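Local coordinates for protein putative Zn-dependent Alcohol Dehydrogenase (Rhodobacter sphaeroides, PDB 3IV6) that binds S-adenosylmethionine in a Rossmann-like fold and is probably a methyltransferase, at residues A[107-121]-A[135-149]. Sequence-based numbering, arbitrary orientation.
With SAM (S-adenosylmethionine), chain E.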
loop_
_atom_site.group_PDB
_atom_site.type_symbol
_atom_site.label_atom_id
_atom_site.label_comp_id
_atom_site.label_asym_id
_atom_site.label_seq_id
_atom_site.Cartn_x
_atom_site.Cartn_y
_atom_site.Cartn_z
ATOM N N LEU A 107 7.158 6.471 -18.633
ATOM C CA LEU A 107 6.036 5.700 -18.074
ATOM C C LEU A 107 4.734 6.497 -17.899
ATOM O O LEU A 107 3.701 5.936 -17.549
ATOM C CB LEU A 107 6.431 5.071 -16.734
ATOM C CG LEU A 107 7.512 3.988 -16.732
ATOM C CD1 LEU A 107 7.817 3.548 -15.262
ATOM C CD2 LEU A 107 7.149 2.775 -17.655
ATOM N N ALA A 108 4.791 7.802 -18.105
ATOM C CA ALA A 108 3.609 8.638 -17.974
ATOM C C ALA A 108 2.510 8.169 -18.924
ATOM O O ALA A 108 2.793 7.850 -20.062
ATOM C CB ALA A 108 3.970 10.115 -18.225
ATOM N N GLY A 109 1.270 8.106 -18.442
ATOM C CA GLY A 109 0.131 7.697 -19.248
ATOM C C GLY A 109 0.269 6.363 -19.974
ATOM O O GLY A 109 -0.390 6.090 -20.991
ATOM N N HIS A 110 1.103 5.500 -19.429
ATOM C CA HIS A 110 1.413 4.248 -20.083
ATOM C C HIS A 110 0.471 3.106 -19.701
ATOM O O HIS A 110 0.439 2.077 -20.364
ATOM C CB HIS A 110 2.850 3.866 -19.744
ATOM C CG HIS A 110 3.471 2.950 -20.736
ATOM N ND1 HIS A 110 3.493 1.582 -20.569
ATOM C CD2 HIS A 110 4.074 3.200 -21.920
ATOM C CE1 HIS A 110 4.097 1.029 -21.602
ATOM N NE2 HIS A 110 4.459 1.985 -22.437
ATOM N N PHE A 111 -0.292 3.268 -18.624
ATOM C CA PHE A 111 -1.175 2.183 -18.167
ATOM C C PHE A 111 -2.663 2.533 -18.224
ATOM O O PHE A 111 -3.025 3.674 -17.963
ATOM C CB PHE A 111 -0.762 1.745 -16.761
ATOM C CG PHE A 111 0.630 1.223 -16.699
ATOM C CD1 PHE A 111 0.900 -0.100 -17.011
ATOM C CD2 PHE A 111 1.671 2.046 -16.375
ATOM C CE1 PHE A 111 2.196 -0.593 -16.989
ATOM C CE2 PHE A 111 2.963 1.553 -16.355
ATOM C CZ PHE A 111 3.222 0.220 -16.677
ATOM N N ASP A 112 -3.514 1.564 -18.573
ATOM C CA ASP A 112 -4.965 1.788 -18.485
ATOM C C ASP A 112 -5.457 1.799 -17.019
ATOM O O ASP A 112 -6.371 2.565 -16.655
ATOM C CB ASP A 112 -5.747 0.713 -19.242
ATOM C CG ASP A 112 -5.511 0.749 -20.738
ATOM O OD1 ASP A 112 -5.419 -0.344 -21.339
ATOM O OD2 ASP A 112 -5.426 1.868 -21.308
ATOM N N PHE A 113 -4.849 0.933 -16.201
ATOM C CA PHE A 113 -5.208 0.779 -14.796
ATOM C C PHE A 113 -4.010 0.721 -13.866
ATOM O O PHE A 113 -3.004 0.077 -14.163
ATOM C CB PHE A 113 -6.051 -0.473 -14.587
ATOM C CG PHE A 113 -7.362 -0.440 -15.300
ATOM C CD1 PHE A 113 -8.465 0.145 -14.708
ATOM C CD2 PHE A 113 -7.494 -0.992 -16.567
ATOM C CE1 PHE A 113 -9.680 0.174 -15.365
ATOM C CE2 PHE A 113 -8.687 -0.964 -17.228
ATOM C CZ PHE A 113 -9.789 -0.385 -16.632
ATOM N N VAL A 114 -4.125 1.411 -12.734
ATOM C CA VAL A 114 -3.156 1.237 -11.659
ATOM C C VAL A 114 -3.920 0.725 -10.456
ATOM O O VAL A 114 -4.868 1.362 -9.979
ATOM C CB VAL A 114 -2.429 2.549 -11.312
ATOM C CG1 VAL A 114 -1.861 2.510 -9.865
ATOM C CG2 VAL A 114 -1.328 2.845 -12.320
ATOM N N LEU A 115 -3.536 -0.454 -9.995
ATOM C CA LEU A 115 -4.137 -1.060 -8.803
ATOM C C LEU A 115 -3.167 -1.097 -7.593
ATOM O O LEU A 115 -1.958 -1.309 -7.745
ATOM C CB LEU A 115 -4.628 -2.476 -9.121
ATOM C CG LEU A 115 -5.179 -2.706 -10.523
ATOM C CD1 LEU A 115 -5.432 -4.172 -10.743
ATOM C CD2 LEU A 115 -6.413 -1.877 -10.809
ATOM N N ASN A 116 -3.695 -0.856 -6.395
ATOM C CA ASN A 116 -2.986 -1.256 -5.177
ATOM C C ASN A 116 -3.913 -1.488 -3.994
ATOM O O ASN A 116 -4.950 -0.811 -3.866
ATOM C CB ASN A 116 -1.864 -0.271 -4.824
ATOM C CG ASN A 116 -2.333 1.186 -4.794
ATOM O OD1 ASN A 116 -2.212 1.906 -5.783
ATOM N ND2 ASN A 116 -2.820 1.628 -3.642
ATOM N N ASP A 117 -3.555 -2.465 -3.161
ATOM C CA ASP A 117 -4.357 -2.820 -1.996
ATOM C C ASP A 117 -3.720 -2.389 -0.683
ATOM O O ASP A 117 -2.774 -3.023 -0.224
ATOM C CB ASP A 117 -4.605 -4.325 -1.940
ATOM C CG ASP A 117 -5.491 -4.730 -0.749
ATOM O OD1 ASP A 117 -6.443 -3.987 -0.398
ATOM O OD2 ASP A 117 -5.251 -5.812 -0.179
ATOM N N ARG A 118 -4.255 -1.331 -0.079
ATOM C CA ARG A 118 -3.849 -0.893 1.255
ATOM C C ARG A 118 -2.392 -0.409 1.322
ATOM O O ARG A 118 -1.722 -0.473 2.366
ATOM C CB ARG A 118 -4.152 -1.977 2.276
ATOM C CG ARG A 118 -5.621 -2.014 2.673
ATOM C CD ARG A 118 -5.980 -3.230 3.537
ATOM N NE ARG A 118 -6.152 -4.484 2.810
ATOM C CZ ARG A 118 -6.364 -5.662 3.414
ATOM N NH1 ARG A 118 -6.417 -5.702 4.731
ATOM N NH2 ARG A 118 -6.516 -6.805 2.723
ATOM N N LEU A 119 -1.924 0.120 0.200
ATOM C CA LEU A 119 -0.569 0.633 0.077
ATOM C C LEU A 119 -0.489 2.022 0.700
ATOM O O LEU A 119 0.529 2.438 1.206
ATOM C CB LEU A 119 -0.234 0.731 -1.398
ATOM C CG LEU A 119 0.982 1.556 -1.743
ATOM C CD1 LEU A 119 2.217 0.908 -1.124
ATOM C CD2 LEU A 119 1.102 1.708 -3.248
ATOM N N ILE A 120 -1.599 2.734 0.666
ATOM C CA ILE A 120 -1.668 4.090 1.165
ATOM C C ILE A 120 -1.519 4.072 2.681
ATOM O O ILE A 120 -1.130 5.060 3.290
ATOM C CB ILE A 120 -2.992 4.779 0.694
ATOM C CG1 ILE A 120 -2.867 5.281 -0.749
ATOM C CG2 ILE A 120 -3.365 5.992 1.574
ATOM C CD1 ILE A 120 -4.192 5.307 -1.432
ATOM N N ASN A 121 -1.815 2.926 3.284
ATOM C CA ASN A 121 -1.750 2.792 4.725
ATOM C C ASN A 121 -0.260 2.743 5.149
ATOM O O ASN A 121 0.080 2.948 6.319
ATOM C CB ASN A 121 -2.491 1.525 5.142
ATOM C CG ASN A 121 -4.014 1.688 5.126
ATOM O OD1 ASN A 121 -4.715 1.134 4.263
ATOM N ND2 ASN A 121 -4.531 2.435 6.093
HETATM N N MSE A 135 0.438 7.642 -9.093
HETATM C CA MSE A 135 -0.468 6.685 -9.700
HETATM C C MSE A 135 -1.175 7.336 -10.905
HETATM O O MSE A 135 -1.360 6.726 -11.978
HETATM C CB MSE A 135 -1.487 6.207 -8.679
HETATM C CG MSE A 135 -0.925 5.476 -7.486
HETATM SE SE MSE A 135 -2.225 5.213 -6.017
HETATM C CE MSE A 135 -0.976 4.945 -4.542
ATOM N N LEU A 136 -1.564 8.585 -10.706
ATOM C CA LEU A 136 -2.205 9.383 -11.730
ATOM C C LEU A 136 -1.267 9.623 -12.908
ATOM O O LEU A 136 -1.658 9.590 -14.078
ATOM C CB LEU A 136 -2.629 10.710 -11.103
ATOM C CG LEU A 136 -3.950 10.572 -10.344
ATOM C CD1 LEU A 136 -4.330 11.867 -9.691
ATOM C CD2 LEU A 136 -5.003 10.100 -11.317
ATOM N N SER A 137 -0.010 9.850 -12.580
ATOM C CA SER A 137 1.015 10.039 -13.572
ATOM C C SER A 137 1.183 8.786 -14.434
ATOM O O SER A 137 1.377 8.890 -15.640
ATOM C CB SER A 137 2.314 10.406 -12.876
ATOM O OG SER A 137 3.368 10.528 -13.797
ATOM N N LEU A 138 1.106 7.618 -13.806
ATOM C CA LEU A 138 1.242 6.354 -14.520
ATOM C C LEU A 138 0.102 6.158 -15.514
ATOM O O LEU A 138 0.323 5.747 -16.654
ATOM C CB LEU A 138 1.287 5.184 -13.535
ATOM C CG LEU A 138 2.546 5.074 -12.671
ATOM C CD1 LEU A 138 2.443 3.891 -11.719
ATOM C CD2 LEU A 138 3.787 4.961 -13.542
ATOM N N VAL A 139 -1.117 6.453 -15.075
ATOM C CA VAL A 139 -2.313 6.035 -15.797
ATOM C C VAL A 139 -2.665 7.025 -16.903
ATOM O O VAL A 139 -3.476 6.728 -17.780
ATOM C CB VAL A 139 -3.520 5.886 -14.851
ATOM C CG1 VAL A 139 -3.256 4.797 -13.822
ATOM C CG2 VAL A 139 -3.826 7.212 -14.170
ATOM N N GLY A 140 -2.049 8.201 -16.853
ATOM C CA GLY A 140 -2.493 9.328 -17.654
ATOM C C GLY A 140 -3.984 9.574 -17.532
ATOM O O GLY A 140 -4.446 10.181 -16.567
ATOM N N SER A 141 -4.739 9.102 -18.518
ATOM C CA SER A 141 -6.187 9.268 -18.522
ATOM C C SER A 141 -6.893 7.973 -18.133
ATOM O O SER A 141 -8.088 7.810 -18.376
ATOM C CB SER A 141 -6.670 9.738 -19.897
ATOM O OG SER A 141 -6.274 8.831 -20.912
ATOM N N GLY A 142 -6.145 7.056 -17.529
ATOM C CA GLY A 142 -6.691 5.777 -17.117
ATOM C C GLY A 142 -7.361 5.842 -15.759
ATOM O O GLY A 142 -7.665 6.924 -15.258
ATOM N N THR A 143 -7.591 4.677 -15.162
ATOM C CA THR A 143 -8.245 4.600 -13.858
ATOM C C THR A 143 -7.281 4.098 -12.784
ATOM O O THR A 143 -6.463 3.215 -13.037
ATOM C CB THR A 143 -9.486 3.687 -13.959
ATOM O OG1 THR A 143 -10.306 4.139 -15.052
ATOM C CG2 THR A 143 -10.281 3.673 -12.646
ATOM N N VAL A 144 -7.347 4.691 -11.600
ATOM C CA VAL A 144 -6.582 4.203 -10.456
ATOM C C VAL A 144 -7.581 3.583 -9.513
ATOM O O VAL A 144 -8.611 4.190 -9.207
ATOM C CB VAL A 144 -5.852 5.353 -9.728
ATOM C CG1 VAL A 144 -5.119 4.887 -8.371
ATOM C CG2 VAL A 144 -4.891 6.013 -10.692
ATOM N N ARG A 145 -7.290 2.363 -9.073
ATOM C CA ARG A 145 -8.087 1.725 -8.035
ATOM C C ARG A 145 -7.201 1.458 -6.838
ATOM O O ARG A 145 -6.224 0.691 -6.890
ATOM C CB ARG A 145 -8.733 0.455 -8.571
ATOM C CG ARG A 145 -9.703 0.707 -9.743
ATOM C CD ARG A 145 -10.241 -0.574 -10.277
ATOM N NE ARG A 145 -11.275 -0.320 -11.270
ATOM C CZ ARG A 145 -11.874 -1.253 -12.016
ATOM N NH1 ARG A 145 -12.821 -0.882 -12.890
ATOM N NH2 ARG A 145 -11.550 -2.539 -11.901
ATOM N N ALA A 146 -7.513 2.147 -5.754
ATOM C CA ALA A 146 -6.675 2.071 -4.540
ATOM C C ALA A 146 -7.514 1.842 -3.280
ATOM O O ALA A 146 -8.355 2.660 -2.941
ATOM C CB ALA A 146 -5.824 3.344 -4.393
ATOM N N SER A 147 -7.318 0.720 -2.602
ATOM C CA SER A 147 -8.104 0.475 -1.403
ATOM C C SER A 147 -7.350 1.003 -0.192
ATOM O O SER A 147 -6.139 0.994 -0.180
ATOM C CB SER A 147 -8.284 -0.988 -1.241
ATOM O OG SER A 147 -7.014 -1.546 -0.987
ATOM N N VAL A 148 -8.068 1.472 0.817
ATOM C CA VAL A 148 -7.448 1.971 2.013
ATOM C C VAL A 148 -8.140 1.402 3.237
ATOM O O VAL A 148 -9.340 1.434 3.322
ATOM C CB VAL A 148 -7.566 3.472 2.093
ATOM C CG1 VAL A 148 -6.697 3.994 3.270
ATOM C CG2 VAL A 148 -7.112 4.087 0.771
ATOM N N LYS A 149 -7.384 0.867 4.184
ATOM C CA LYS A 149 -7.955 0.423 5.454
ATOM C C LYS A 149 -8.281 1.634 6.319
ATOM O O LYS A 149 -7.439 2.472 6.483
ATOM C CB LYS A 149 -6.981 -0.491 6.202
ATOM C CG LYS A 149 -7.676 -1.537 7.014
ATOM C CD LYS A 149 -7.048 -1.761 8.364
ATOM C CE LYS A 149 -7.528 -0.714 9.344
ATOM N NZ LYS A 149 -8.970 -0.919 9.688
HETATM N N SAM E . 0.985 -5.782 1.280
HETATM C CA SAM E . -0.448 -5.623 1.448
HETATM C C SAM E . -1.209 -6.343 0.356
HETATM O O SAM E . -0.659 -6.963 -0.564
HETATM O OXT SAM E . -2.415 -6.301 0.442
HETATM C CB SAM E . -0.834 -4.153 1.558
HETATM C CG SAM E . 0.331 -3.172 1.747
HETATM S SD SAM E . 1.251 -2.682 0.253
HETATM C CE SAM E . 0.539 -3.728 -1.048
HETATM C "C5'" SAM E . 2.940 -3.301 0.578
HETATM C "C4'" SAM E . 3.841 -3.604 -0.614
HETATM O "O4'" SAM E . 4.117 -2.407 -1.321
HETATM C "C3'" SAM E . 5.198 -4.148 -0.206
HETATM O "O3'" SAM E . 5.564 -5.096 -1.182
HETATM C "C2'" SAM E . 6.142 -2.971 -0.332
HETATM O "O2'" SAM E . 7.428 -3.373 -0.755
HETATM C "C1'" SAM E . 5.492 -2.117 -1.405
HETATM N N9 SAM E . 5.700 -0.684 -1.157
HETATM C C8 SAM E . 5.519 -0.032 0.035
HETATM N N7 SAM E . 5.837 1.280 -0.131
HETATM C C5 SAM E . 6.223 1.490 -1.420
HETATM C C6 SAM E . 6.644 2.640 -2.116
HETATM N N6 SAM E . 6.748 3.838 -1.535
HETATM N N1 SAM E . 6.986 2.511 -3.439
HETATM C C2 SAM E . 6.923 1.261 -4.044
HETATM N N3 SAM E . 6.498 0.135 -3.380
HETATM C C4 SAM E . 6.152 0.247 -2.076
HETATM O O HOH W 1 -3.442 7.713 -21.072
HETATM O O HOH W 2 -3.789 1.534 -1.317
#
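Phe113 CE1 lies over one face of the Arg145 guanidinium, 4.1 Å from NH1 and offset toward the rim, while the same Phe113 ring meets Thr143 CB obliquely. Arg145 runs extended alongside Leu115, and its NH2 ends on the backbone oxygens of Phe39 and Glu41. At the Phe111 ring, Leu138 O sits at the edge near the ring plane, and His110 ND1 lies over one face. That carbonyl also accepts Phe111 N at 3.2 Å, and Ser137 O takes Gly109 N, so the C-terminal end of helix 125-139 is tied to the 107-110 turn and the residue after it. The Asn121 amide is used at both ends: OD1 takes Lys149 N at 2.7 Å on a lone pair, and ND2 gives to Lys149 O at 2.9 Å, nearly in its own plane. Asp117 CG stands anti to the backbone N (chi1 -178°), which brings OD1 to Ser147 OG at 2.6 Å through the anti lone pair; Arg118 NE forms a salt bridge to OD1 from above the carboxylate plane, and its NH1 bonds to Ala28 O. Strands 113-117 and 143-149 run parallel, Val114 bonding to both neighbours of Val144: N to Thr143 O, O to Arg145 N (2.8 Å). Val114 CG1 packs against Met135 CB of the helix at 3.9 Å, the side chains crossing at about a right angle. In this beta-alpha-beta crossover, hydroxyl and guanidinium fix the Asp117 carboxylate's rotation where Asp117, Arg118 and Leu119 line the S-adenosylmethionine pocket.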